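Local coordinates for protein putative isohexenylglutaconyl-CoA hydratase (Pseudomonas aeruginosa, PDB 4ZU2) that probably hydrates isohexenylglutaconyl-CoA in citronellate breakdown, as a member of the enoyl-CoA hydratase/isomerase (crotonase) family, at residues K216-A221 / D232-Q237; P102-A107 / E198-Q203; A41-V46 / E96-A101; P151-R156 / T160-L165; A34-L39 / G92-E97. All blocks are in the same frame, centred on the assembly; numbering follows the deposited sequence.

In the fold
Interactions 3 and 5 lie along the same pair of helices, 33-47 and 81-99, with centres only about 8 Å apart. The chain then passes into strand 104-109, where interaction 2 covers the sheet about 15 Å from the centre of interaction 3; Gln103 NE2 probably bonds to Val46 O at 2.9 Å. Interaction 1, in the helices near the C-terminus, joins this junction through Lys216, whose NZ lies 2.7 Å from Ala101 O and 2.9 Å from Gln103 O, both probable hydrogen bonds. Interaction 4 meets helix 81-99 through Phe152, whose CE2 is 3.6 Å from Leu95 CB and which also touches Gln99 of interaction 3. Interactions 1 to 4 all reach the second subunit.

Interaction 1: K216-A221 / D232-Q237; sequences KALLLA and DDAARQ
Gln237 brings a flat carboxamide to Leu218, and the leucine methyl CD2 stands 3.7 Å from the amide atom modelled as OE1; the identity of that atom is doubtful, so the contact says only that the methyl packs against the carboxamide. The other flat groups stay on helix 227-242. The guanidinium of Arg236 has Asp232 O over the centre of one face, 3.9 Å above the plane, and its NH2 gives a hydrogen bond of 3.2 Å to Asp233 OD1. This salt bridge lies nearly in the guanidinium plane and reaches the oxygen on its anti side, 19° out of the carboxylate plane.

Apolar packing carries the rest. Leu218 CD2 also meets Ala234 CB at 4.1 Å, one turn before Gln237, so a single branch touches two successive turns of the facing helix. With CG anti to the carbonyl carbon (chi1 -73°), the leucine reaches over toward that helix, where its side chain and that of Gln237 run alongside each other, pointing opposite ways. No hydrogen bond crosses between the two segments.

Helices 209-221 and 227-242 follow one another and run in opposite senses here, forming a helical hairpin near the C-terminus. The second subunit covers its flank: Gln148 of that subunit packs on Ala234 and Ala235, its Leu145 on Gln237, and its Arg89 forms a salt bridge with Asp232.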
# COMPACT_ATOMS: atom_id res chain seq x y z
N LYS A 216 -3.20 7.56 -16.60
CA LYS A 216 -1.98 6.97 -16.02
C LYS A 216 -1.12 8.07 -15.30
O LYS A 216 -0.62 7.87 -14.19
CB LYS A 216 -1.20 6.26 -17.12
CG LYS A 216 0.07 5.64 -16.66
CD LYS A 216 0.69 4.80 -17.75
CE LYS A 216 1.84 3.98 -17.19
NZ LYS A 216 2.47 3.10 -18.23
N ALA A 217 -1.01 9.24 -15.90
CA ALA A 217 -0.33 10.36 -15.24
C ALA A 217 -0.95 10.77 -13.91
O ALA A 217 -0.25 11.06 -12.96
CB ALA A 217 -0.28 11.55 -16.15
N LEU A 218 -2.29 10.81 -13.85
CA LEU A 218 -3.00 11.18 -12.63
C LEU A 218 -2.73 10.19 -11.52
O LEU A 218 -2.58 10.57 -10.38
CB LEU A 218 -4.54 11.20 -12.87
CG LEU A 218 -5.09 12.35 -13.69
CD1 LEU A 218 -6.59 12.13 -14.00
CD2 LEU A 218 -4.83 13.68 -12.96
N LEU A 219 -2.77 8.91 -11.86
CA LEU A 219 -2.53 7.84 -10.88
C LEU A 219 -1.13 7.95 -10.31
O LEU A 219 -0.88 7.76 -9.13
CB LEU A 219 -2.72 6.47 -11.55
CG LEU A 219 -4.15 6.14 -12.05
CD1 LEU A 219 -4.15 5.00 -13.06
CD2 LEU A 219 -5.07 5.83 -10.86
N LEU A 220 -0.18 8.25 -11.17
CA LEU A 220 1.21 8.34 -10.74
C LEU A 220 1.40 9.55 -9.85
O LEU A 220 2.17 9.52 -8.91
CB LEU A 220 2.10 8.45 -11.97
CG LEU A 220 2.17 7.13 -12.76
CD1 LEU A 220 2.79 7.32 -14.13
CD2 LEU A 220 2.94 6.07 -12.00
N ALA A 221 0.72 10.62 -10.19
CA ALA A 221 0.76 11.85 -9.43
C ALA A 221 0.07 11.69 -8.11
O ALA A 221 0.44 12.38 -7.19
CB ALA A 221 0.13 12.99 -10.22
N ASP A 232 -8.30 19.33 -8.42
CA ASP A 232 -8.51 20.54 -9.21
C ASP A 232 -8.07 20.27 -10.61
O ASP A 232 -8.83 20.48 -11.57
CB ASP A 232 -7.72 21.73 -8.66
CG ASP A 232 -8.28 22.25 -7.36
OD1 ASP A 232 -9.37 21.80 -6.98
OD2 ASP A 232 -7.64 23.10 -6.69
N ASP A 233 -6.83 19.77 -10.74
CA ASP A 233 -6.28 19.58 -12.04
C ASP A 233 -7.02 18.47 -12.78
O ASP A 233 -7.28 18.56 -14.01
CB ASP A 233 -4.77 19.28 -11.98
CG ASP A 233 -4.17 19.18 -13.36
OD1 ASP A 233 -4.40 20.11 -14.17
OD2 ASP A 233 -3.49 18.16 -13.63
N ALA A 234 -7.32 17.42 -12.03
CA ALA A 234 -8.03 16.27 -12.53
C ALA A 234 -9.37 16.74 -13.16
O ALA A 234 -9.74 16.26 -14.21
CB ALA A 234 -8.28 15.29 -11.43
N ALA A 235 -10.06 17.69 -12.54
CA ALA A 235 -11.36 18.16 -13.06
C ALA A 235 -11.18 18.85 -14.41
O ALA A 235 -11.95 18.61 -15.33
CB ALA A 235 -12.03 19.10 -12.07
N ARG A 236 -10.15 19.68 -14.54
CA ARG A 236 -9.83 20.28 -15.83
C ARG A 236 -9.54 19.19 -16.88
O ARG A 236 -9.92 19.31 -18.03
CB ARG A 236 -8.62 21.22 -15.68
CG ARG A 236 -8.97 22.45 -14.86
CD ARG A 236 -7.84 23.48 -14.76
NE ARG A 236 -6.68 22.93 -14.06
CZ ARG A 236 -6.31 23.20 -12.80
NH1 ARG A 236 -6.99 24.04 -12.05
NH2 ARG A 236 -5.23 22.62 -12.31
N GLN A 237 -8.89 18.12 -16.47
CA GLN A 237 -8.48 17.11 -17.44
C GLN A 237 -9.69 16.32 -17.87
O GLN A 237 -9.84 15.98 -19.04
CB GLN A 237 -7.38 16.18 -16.90
CG GLN A 237 -6.01 16.87 -16.84
CD GLN A 237 -4.86 15.92 -16.61
OE1 GLN A 237 -4.05 16.09 -15.69
NE2 GLN A 237 -4.76 14.91 -17.46

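Interaction 2: P102-A107 / E198-Q203; sequences PQLLVA and EETLEQ
Val106 on strand 104-109 faces Thr200 on helix 190-205 with their CA atoms 8.5 Å apart, the helix lying over the sheet without any hydrogen bond between the two segments. The threonine methyl is the meeting point. Thr200 CG2 sits 4.2 Å from Val106 CG2 and 4.3 Å from Leu104 CD2, so it is met by two residues that are next but one along the strand and present the same face to the helix. Both distances are those of relaxed methyl packing.

The hydroxyl of Thr200 is satisfied within its own helix: OG1, with chi1 at -64°, bonds to Arg196 O, which leaves CG2 as the branch turned to the strand. Threonine therefore serves here as an apolar residue. Leu201 adds a loose approach beside it, its CD2 4.6 Å from Val106 CG2.

This is a helix packed on the parallel part of the six-stranded sheet, a helix-on-sheet layer of the crotonase-type fold. Thr200 also rests on Val126 and Ile128 of strand 126-130, and Leu201 on Ala54 of strand 54-59, so the helix spans three parallel neighbouring strands. Leu204 and Leu197 extend the cover over Leu104 and Val106, while Leu167 of the second subunit packs against Leu104.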
# COMPACT_ATOMS: atom_id res chain seq x y z
N PRO A 102 3.19 6.60 -21.60
CA PRO A 102 1.77 6.81 -21.94
C PRO A 102 1.00 5.53 -22.33
O PRO A 102 -0.21 5.41 -22.07
CB PRO A 102 1.84 7.77 -23.14
CG PRO A 102 3.14 8.55 -22.89
CD PRO A 102 4.07 7.55 -22.34
N GLN A 103 1.74 4.59 -22.90
CA GLN A 103 1.28 3.24 -23.21
C GLN A 103 1.01 2.39 -21.98
O GLN A 103 1.65 2.59 -20.93
CB GLN A 103 2.42 2.48 -23.96
CG GLN A 103 2.72 2.94 -25.37
CD GLN A 103 3.60 4.16 -25.43
OE1 GLN A 103 4.38 4.44 -24.52
NE2 GLN A 103 3.48 4.90 -26.54
N LEU A 104 0.14 1.40 -22.15
CA LEU A 104 0.08 0.24 -21.26
C LEU A 104 1.38 -0.61 -21.45
O LEU A 104 1.75 -0.94 -22.56
CB LEU A 104 -1.15 -0.61 -21.55
CG LEU A 104 -1.51 -1.69 -20.53
CD1 LEU A 104 -2.26 -1.11 -19.34
CD2 LEU A 104 -2.33 -2.84 -21.16
N LEU A 105 2.06 -0.93 -20.34
CA LEU A 105 3.29 -1.67 -20.37
C LEU A 105 2.98 -2.99 -19.71
O LEU A 105 2.64 -3.03 -18.52
CB LEU A 105 4.38 -0.95 -19.59
CG LEU A 105 5.70 -1.73 -19.41
CD1 LEU A 105 6.37 -2.14 -20.75
CD2 LEU A 105 6.70 -0.94 -18.60
N VAL A 106 3.05 -4.06 -20.49
CA VAL A 106 2.80 -5.39 -19.95
C VAL A 106 4.13 -6.13 -19.83
O VAL A 106 4.88 -6.20 -20.79
CB VAL A 106 1.84 -6.20 -20.86
CG1 VAL A 106 1.47 -7.56 -20.21
CG2 VAL A 106 0.61 -5.38 -21.17
N ALA A 107 4.42 -6.67 -18.64
CA ALA A 107 5.60 -7.51 -18.50
C ALA A 107 5.24 -8.99 -18.44
O ALA A 107 4.48 -9.41 -17.60
CB ALA A 107 6.46 -7.11 -17.30
N GLU A 198 -2.77 -12.18 -24.34
CA GLU A 198 -3.71 -11.76 -25.36
C GLU A 198 -5.07 -11.36 -24.74
O GLU A 198 -5.80 -10.55 -25.31
CB GLU A 198 -3.86 -12.86 -26.43
CG GLU A 198 -4.93 -12.53 -27.47
CD GLU A 198 -4.78 -11.12 -28.08
OE1 GLU A 198 -3.68 -10.83 -28.62
OE2 GLU A 198 -5.76 -10.32 -28.01
N GLU A 199 -5.44 -11.93 -23.60
CA GLU A 199 -6.67 -11.50 -22.94
C GLU A 199 -6.52 -10.02 -22.53
O GLU A 199 -7.31 -9.17 -22.93
CB GLU A 199 -6.98 -12.36 -21.74
CG GLU A 199 -8.24 -11.96 -21.03
CD GLU A 199 -9.44 -11.85 -21.97
OE1 GLU A 199 -9.52 -12.63 -22.95
OE2 GLU A 199 -10.32 -10.98 -21.70
N THR A 200 -5.44 -9.75 -21.79
CA THR A 200 -5.07 -8.41 -21.33
C THR A 200 -5.08 -7.44 -22.50
O THR A 200 -5.65 -6.37 -22.43
CB THR A 200 -3.67 -8.41 -20.74
OG1 THR A 200 -3.65 -9.24 -19.56
CG2 THR A 200 -3.20 -6.98 -20.39
N LEU A 201 -4.50 -7.85 -23.61
CA LEU A 201 -4.40 -6.99 -24.77
C LEU A 201 -5.75 -6.71 -25.40
O LEU A 201 -5.95 -5.67 -26.00
CB LEU A 201 -3.45 -7.56 -25.80
CG LEU A 201 -1.95 -7.47 -25.45
CD1 LEU A 201 -1.11 -8.16 -26.54
CD2 LEU A 201 -1.47 -6.00 -25.26
N GLU A 202 -6.70 -7.63 -25.27
CA GLU A 202 -7.99 -7.36 -25.87
C GLU A 202 -8.77 -6.46 -24.92
O GLU A 202 -9.52 -5.61 -25.37
CB GLU A 202 -8.72 -8.65 -26.25
CG GLU A 202 -9.69 -8.41 -27.39
CD GLU A 202 -9.03 -8.29 -28.74
OE1 GLU A 202 -8.06 -9.04 -28.98
OE2 GLU A 202 -9.47 -7.42 -29.54
N GLN A 203 -8.57 -6.60 -23.61
CA GLN A 203 -9.15 -5.64 -22.67
C GLN A 203 -8.68 -4.23 -22.93
O GLN A 203 -9.43 -3.27 -22.82
CB GLN A 203 -8.80 -6.02 -21.25
CG GLN A 203 -9.39 -7.34 -20.85
CD GLN A 203 -8.99 -7.75 -19.45
OE1 GLN A 203 -7.81 -7.87 -19.13
NE2 GLN A 203 -9.98 -7.93 -18.60

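Interaction 3: A41-V46 / E96-A101; sequences AVLAAV and EEAQAA
Ala98, the residue that Leu43 packs against, has its carbonyl taken by the shortest polar bond of the contact: Ala101 N to Ala98 O, 2.9 Å. This bond falls where helix 81-99 comes to its end, Ala100 being the first residue to leave helical backbone angles, and it ties the departing chain back onto the last turn.

Across the contact everything hinges on one leucine. Leu43 CD1 lies 3.8 Å from Ala98 CA and 3.9 Å from Ala98 CB, so the methyl rests on the backbone as much as on the side chain. The same branch comes 4.2 Å from Glu97 C, settling over the link between these two residues. Leu43 has its CG beside the backbone N and anti to the carbonyl carbon (chi1 -70°), which carries the branch away from helix 33-47 and into the gap between the helices. Ala101 CB approaches more distantly, past the helix end.

Glu97 CB makes only a loose approach, 4.9 Å from Leu43 CD1, and the carboxylate turns to a partner outside both segments, a salt bridge from OE2 to Arg40 NH2. Arg40 belongs to helix 33-47, so the ion pair also ties the two helices together. Ala98 also touches Val123.

The contact is thus helix-helix packing in the crotonase-type fold, at the C-terminal end of helix 81-99. It is apolar between the segments, with the Glu97-Arg40 salt bridge just beside them. No hydrogen bond joins the segments, and the small Ala98 side chain is consistent with Leu43 reaching the main chain and with the CA atoms of Leu43 and Ala98 being 7.0 Å apart.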
# COMPACT_ATOMS: atom_id res chain seq x y z
N ALA A 41 15.81 4.63 -25.72
CA ALA A 41 15.63 5.20 -27.06
C ALA A 41 14.31 4.79 -27.66
O ALA A 41 13.65 5.60 -28.29
CB ALA A 41 16.78 4.76 -28.00
N VAL A 42 13.95 3.52 -27.49
CA VAL A 42 12.67 3.00 -27.94
C VAL A 42 11.50 3.66 -27.20
O VAL A 42 10.50 4.02 -27.81
CB VAL A 42 12.60 1.45 -27.77
CG1 VAL A 42 11.18 0.95 -27.94
CG2 VAL A 42 13.51 0.75 -28.77
N LEU A 43 11.62 3.84 -25.88
CA LEU A 43 10.53 4.42 -25.11
C LEU A 43 10.29 5.87 -25.55
O LEU A 43 9.15 6.32 -25.58
CB LEU A 43 10.79 4.31 -23.60
CG LEU A 43 10.70 2.88 -23.02
CD1 LEU A 43 11.21 2.78 -21.58
CD2 LEU A 43 9.32 2.34 -23.07
N ALA A 44 11.36 6.59 -25.88
CA ALA A 44 11.22 7.98 -26.31
C ALA A 44 10.65 8.06 -27.71
O ALA A 44 9.91 9.00 -28.06
CB ALA A 44 12.56 8.70 -26.24
N ALA A 45 11.01 7.07 -28.53
CA ALA A 45 10.48 6.96 -29.89
C ALA A 45 8.96 6.96 -29.95
O ALA A 45 8.35 7.61 -30.82
CB ALA A 45 11.00 5.66 -30.55
N VAL A 46 8.34 6.19 -29.07
CA VAL A 46 6.89 5.99 -29.09
C VAL A 46 6.12 6.83 -28.04
O VAL A 46 4.88 6.90 -28.05
CB VAL A 46 6.55 4.50 -28.90
CG1 VAL A 46 7.43 3.58 -29.80
CG2 VAL A 46 6.66 4.09 -27.43
N GLU A 96 12.16 5.37 -14.62
CA GLU A 96 11.28 6.52 -14.53
C GLU A 96 10.45 6.64 -15.78
O GLU A 96 9.24 6.90 -15.71
CB GLU A 96 12.06 7.83 -14.35
CG GLU A 96 12.60 8.03 -12.99
CD GLU A 96 13.23 9.43 -12.81
OE1 GLU A 96 12.55 10.28 -12.18
OE2 GLU A 96 14.41 9.63 -13.27
N GLU A 97 11.12 6.48 -16.92
CA GLU A 97 10.51 6.67 -18.23
C GLU A 97 9.67 5.47 -18.69
O GLU A 97 8.79 5.60 -19.55
CB GLU A 97 11.56 7.04 -19.26
CG GLU A 97 12.42 8.30 -18.92
CD GLU A 97 13.87 8.27 -19.51
OE1 GLU A 97 14.21 7.37 -20.29
OE2 GLU A 97 14.68 9.16 -19.21
N ALA A 98 9.94 4.30 -18.12
CA ALA A 98 9.10 3.16 -18.41
C ALA A 98 7.81 3.29 -17.57
O ALA A 98 6.71 3.24 -18.11
CB ALA A 98 9.83 1.86 -18.10
N GLN A 99 7.99 3.48 -16.26
CA GLN A 99 6.90 3.74 -15.30
C GLN A 99 5.93 4.78 -15.83
O GLN A 99 4.70 4.65 -15.70
CB GLN A 99 7.47 4.22 -13.95
CG GLN A 99 6.41 4.55 -12.84
CD GLN A 99 6.04 3.35 -12.01
OE1 GLN A 99 5.86 2.25 -12.54
NE2 GLN A 99 5.99 3.52 -10.69
N ALA A 100 6.48 5.81 -16.45
CA ALA A 100 5.68 6.95 -16.85
C ALA A 100 5.29 6.91 -18.32
O ALA A 100 4.73 7.86 -18.83
CB ALA A 100 6.42 8.28 -16.50
N ALA A 101 5.56 5.79 -18.99
CA ALA A 101 5.14 5.64 -20.39
C ALA A 101 3.62 5.78 -20.60
O ALA A 101 2.85 5.14 -19.90
CB ALA A 101 5.59 4.26 -20.95

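Interaction 4: P151-R156 / T160-L165; sequences PFVVRR and TQARRL
Van der Waals contact alone joins the segments, Ala162 CB pushing in between the consecutive residues Val153 and Val154 and standing 4.0 Å from Val153 CG1 and 4.0 Å from Val154 CG2. Val153 also offers its second branch, CG2 being 4.1 Å from the same Ala162 CB, so the alanine methyl touches three methyl groups. Val153 has CG1 between the backbone N and the carbonyl carbon (chi1 65°), which spreads both of its branches toward the alanine. Val154, whose CB points to one side of the facing segment, contributes CG2 alone. Because the residue at the centre is so small, the backbones approach closely, with 5.6 Å between the CA atoms of Val154 and Ala162.

Leu165, one turn beyond Ala162, adds a looser approach; both Val153 and Leu165 also touch Phe118 of helix 116-121, which closes the apolar cluster from within the chain. Leu165 CD2 lies over the outer part of one face of the Arg164 guanidinium, 3.7 Å from its plane.

No hydrogen bond joins the two segments; several polar side chains serve the trimer instead. Arg163 forms a salt bridge to Asp125 of the third subunit, and Arg155 NH2 bonds to Ser222 O of that subunit. Thr160 OG1 takes part in a hydrogen bond with Arg156 O of the same neighbour.

Such a pair consists of two short successive helices, 149-157 and 159-168, folded back on each other across a very short link and packed through small aliphatic residues; in this crotonase-family trimer it is part of the subunit interface.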
# COMPACT_ATOMS: atom_id res chain seq x y z
N PRO A 151 12.65 2.92 -4.47
CA PRO A 151 11.37 3.64 -4.54
C PRO A 151 10.32 2.95 -5.39
O PRO A 151 9.15 3.04 -5.11
CB PRO A 151 11.78 4.98 -5.15
CG PRO A 151 13.09 4.80 -5.71
CD PRO A 151 13.76 3.73 -4.96
N PHE A 152 10.74 2.20 -6.41
CA PHE A 152 9.79 1.55 -7.26
C PHE A 152 9.24 0.25 -6.61
O PHE A 152 8.09 -0.14 -6.84
CB PHE A 152 10.36 1.35 -8.66
CG PHE A 152 10.67 2.64 -9.40
CD1 PHE A 152 9.66 3.41 -9.95
CD2 PHE A 152 12.00 3.05 -9.56
CE1 PHE A 152 9.96 4.57 -10.64
CE2 PHE A 152 12.30 4.21 -10.20
CZ PHE A 152 11.29 4.98 -10.76
N VAL A 153 10.02 -0.39 -5.77
CA VAL A 153 9.55 -1.59 -5.11
C VAL A 153 8.64 -1.23 -3.93
O VAL A 153 7.67 -1.93 -3.67
CB VAL A 153 10.70 -2.54 -4.67
CG1 VAL A 153 11.56 -1.91 -3.60
CG2 VAL A 153 10.12 -3.89 -4.16
N VAL A 154 8.97 -0.18 -3.19
CA VAL A 154 8.09 0.28 -2.11
C VAL A 154 6.76 0.71 -2.74
O VAL A 154 5.69 0.35 -2.26
CB VAL A 154 8.74 1.45 -1.34
CG1 VAL A 154 7.76 2.03 -0.31
CG2 VAL A 154 10.04 1.00 -0.74
N ARG A 155 6.81 1.43 -3.86
CA ARG A 155 5.59 1.77 -4.60
C ARG A 155 4.87 0.50 -5.09
O ARG A 155 3.64 0.46 -5.10
CB ARG A 155 5.91 2.71 -5.77
CG ARG A 155 6.02 4.16 -5.33
CD ARG A 155 6.87 5.06 -6.20
NE ARG A 155 7.42 6.08 -5.31
CZ ARG A 155 7.37 7.39 -5.51
NH1 ARG A 155 6.83 7.89 -6.62
NH2 ARG A 155 7.87 8.20 -4.59
N ARG A 156 5.62 -0.54 -5.41
CA ARG A 156 5.06 -1.71 -6.04
C ARG A 156 4.20 -2.54 -5.07
O ARG A 156 3.04 -2.79 -5.34
CB ARG A 156 6.15 -2.58 -6.66
CG ARG A 156 5.57 -3.74 -7.48
CD ARG A 156 4.89 -3.25 -8.71
NE ARG A 156 4.53 -4.32 -9.61
CZ ARG A 156 4.12 -4.14 -10.85
NH1 ARG A 156 4.00 -2.92 -11.33
NH2 ARG A 156 3.79 -5.17 -11.60
N THR A 160 6.32 -2.77 3.66
CA THR A 160 6.31 -3.89 4.59
C THR A 160 6.90 -5.10 3.89
O THR A 160 7.70 -5.83 4.45
CB THR A 160 4.91 -4.18 5.13
OG1 THR A 160 4.43 -3.03 5.84
CG2 THR A 160 4.92 -5.43 6.07
N GLN A 161 6.55 -5.28 2.62
CA GLN A 161 7.13 -6.37 1.90
C GLN A 161 8.53 -6.06 1.39
O GLN A 161 9.35 -6.95 1.31
CB GLN A 161 6.22 -6.81 0.79
CG GLN A 161 5.03 -7.59 1.30
CD GLN A 161 5.43 -8.82 2.06
OE1 GLN A 161 6.59 -9.26 2.05
NE2 GLN A 161 4.47 -9.40 2.70
N ALA A 162 8.79 -4.80 1.09
CA ALA A 162 10.00 -4.41 0.39
C ALA A 162 11.16 -4.57 1.31
O ALA A 162 12.21 -5.06 0.88
CB ALA A 162 9.95 -2.95 -0.13
N ARG A 163 10.97 -4.15 2.56
CA ARG A 163 12.02 -4.25 3.56
C ARG A 163 12.52 -5.70 3.71
O ARG A 163 13.71 -5.89 3.84
CB ARG A 163 11.62 -3.63 4.90
CG ARG A 163 10.36 -4.20 5.59
CD ARG A 163 9.69 -3.15 6.41
NE ARG A 163 10.58 -2.61 7.44
CZ ARG A 163 10.20 -1.74 8.38
NH1 ARG A 163 8.94 -1.27 8.43
NH2 ARG A 163 11.08 -1.33 9.25
N ARG A 164 11.64 -6.70 3.65
CA ARG A 164 12.04 -8.08 3.82
C ARG A 164 12.82 -8.55 2.62
O ARG A 164 13.84 -9.16 2.78
CB ARG A 164 10.84 -9.02 4.04
CG ARG A 164 11.21 -10.49 4.17
CD ARG A 164 10.02 -11.40 4.52
NE ARG A 164 9.26 -11.77 3.34
CZ ARG A 164 9.62 -12.69 2.45
NH1 ARG A 164 10.74 -13.36 2.58
NH2 ARG A 164 8.83 -12.95 1.41
N LEU A 165 12.33 -8.24 1.41
CA LEU A 165 12.98 -8.73 0.21
C LEU A 165 14.39 -8.18 0.10
O LEU A 165 15.33 -8.94 -0.19
CB LEU A 165 12.16 -8.42 -1.05
CG LEU A 165 10.71 -8.89 -1.01
CD1 LEU A 165 10.12 -8.92 -2.42
CD2 LEU A 165 10.59 -10.21 -0.32

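Interaction 5: A34-L39 / G92-E97; sequences AMVGEL and GSLLEE
Leu94 reaches from helix 81-99 to two residues one turn apart on helix 33-47, Val36 and Leu39. Its methyl CD2 comes 3.7 Å from Leu39 CD1, and its other methyl, CD1, lies 4.0 Å from Leu39 CB, so the two leucines interlock with both branches of Leu94 engaged. Toward Val36 the contact is nearer the root of the side chain: Val36 CG1 stands 4.1 Å from Leu94 CB and 4.2 Å from Leu94 CD2. The side chain of Leu94 lies at a slant across both partners.

The torsions set these positions. Leu94 has CG anti to the backbone N (chi1 161°), whereas Leu39 swings CG anti to the carbonyl carbon (chi1 -78°), and the two side chains come from their own helices to share the space between. Val36 points to the side and offers only CG1. No hydrogen bond passes between the segments; regular helical bonds, such as Leu39 N to Met35 O at 2.9 Å, hold each backbone in place behind its side chains.

Around these three, Leu43 and Arg40 of helix 33-47 also touch Leu94, Leu43 CD1 lying 3.7 Å from Leu94 CD1, and Met31, in the loop before that helix, touches Val36 and Leu39.

The two helices run in broadly the same sense, packed as neighbours in the crotonase-type fold. Strand 17-22 receives Leu39 on Ile20 and Leu22; from helix 81-99, Glu96 packs on Leu231 of the third subunit, while helix 149-157 offers Phe152 to both Leu95 and Glu96.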
# COMPACT_ATOMS: atom_id res chain seq x y z
N ALA A 34 24.57 -0.77 -23.02
CA ALA A 34 23.89 -0.74 -24.34
C ALA A 34 22.36 -1.02 -24.30
O ALA A 34 21.57 -0.28 -24.89
CB ALA A 34 24.58 -1.70 -25.28
N MET A 35 21.93 -2.05 -23.57
CA MET A 35 20.51 -2.39 -23.50
C MET A 35 19.67 -1.27 -22.84
O MET A 35 18.65 -0.90 -23.34
CB MET A 35 20.31 -3.71 -22.78
CG MET A 35 18.86 -4.11 -22.65
SD MET A 35 18.77 -5.73 -21.91
CE MET A 35 17.56 -5.76 -20.66
N VAL A 36 20.13 -0.73 -21.72
CA VAL A 36 19.48 0.44 -21.09
C VAL A 36 19.38 1.60 -22.09
O VAL A 36 18.35 2.26 -22.19
CB VAL A 36 20.26 0.93 -19.83
CG1 VAL A 36 19.62 2.21 -19.23
CG2 VAL A 36 20.33 -0.15 -18.76
N GLY A 37 20.46 1.87 -22.81
CA GLY A 37 20.42 2.91 -23.82
C GLY A 37 19.34 2.63 -24.86
O GLY A 37 18.57 3.49 -25.22
N GLU A 38 19.27 1.39 -25.33
CA GLU A 38 18.35 1.08 -26.40
C GLU A 38 16.91 1.13 -25.91
O GLU A 38 16.02 1.52 -26.65
CB GLU A 38 18.69 -0.28 -27.09
CG GLU A 38 20.04 -0.20 -27.86
CD GLU A 38 20.46 -1.53 -28.53
OE1 GLU A 38 19.92 -2.58 -28.14
OE2 GLU A 38 21.34 -1.51 -29.43
N LEU A 39 16.69 0.73 -24.66
CA LEU A 39 15.33 0.67 -24.14
C LEU A 39 14.80 2.07 -23.99
O LEU A 39 13.62 2.32 -24.22
CB LEU A 39 15.30 0.01 -22.79
CG LEU A 39 15.40 -1.49 -22.82
CD1 LEU A 39 15.85 -1.97 -21.42
CD2 LEU A 39 14.12 -2.15 -23.22
N GLY A 92 18.21 4.41 -13.42
CA GLY A 92 17.07 4.99 -12.73
C GLY A 92 16.20 5.78 -13.70
O GLY A 92 14.97 5.80 -13.58
N SER A 93 16.83 6.44 -14.67
CA SER A 93 16.07 7.16 -15.69
C SER A 93 15.28 6.19 -16.54
O SER A 93 14.16 6.51 -16.93
CB SER A 93 16.97 8.01 -16.57
OG SER A 93 17.69 8.93 -15.81
N LEU A 94 15.81 5.00 -16.82
CA LEU A 94 15.01 4.01 -17.58
C LEU A 94 13.73 3.66 -16.82
O LEU A 94 12.69 3.56 -17.41
CB LEU A 94 15.79 2.74 -17.89
CG LEU A 94 14.98 1.48 -18.25
CD1 LEU A 94 14.07 1.70 -19.41
CD2 LEU A 94 15.94 0.35 -18.60
N LEU A 95 13.82 3.47 -15.50
CA LEU A 95 12.68 3.02 -14.71
C LEU A 95 11.66 4.14 -14.64
O LEU A 95 10.45 3.90 -14.66
CB LEU A 95 13.10 2.58 -13.28
CG LEU A 95 14.07 1.40 -13.09
CD1 LEU A 95 14.47 1.21 -11.59
CD2 LEU A 95 13.53 0.09 -13.68
N GLU A 96 12.16 5.37 -14.62
CA GLU A 96 11.28 6.52 -14.53
C GLU A 96 10.45 6.64 -15.78
O GLU A 96 9.24 6.90 -15.71
CB GLU A 96 12.06 7.83 -14.35
CG GLU A 96 12.60 8.03 -12.99
CD GLU A 96 13.23 9.43 -12.81
OE1 GLU A 96 12.55 10.28 -12.18
OE2 GLU A 96 14.41 9.63 -13.27
N GLU A 97 11.12 6.48 -16.92
CA GLU A 97 10.51 6.67 -18.23
C GLU A 97 9.67 5.47 -18.69
O GLU A 97 8.79 5.60 -19.55
CB GLU A 97 11.56 7.04 -19.26
CG GLU A 97 12.42 8.30 -18.92
CD GLU A 97 13.87 8.27 -19.51
OE1 GLU A 97 14.21 7.37 -20.29
OE2 GLU A 97 14.68 9.16 -19.21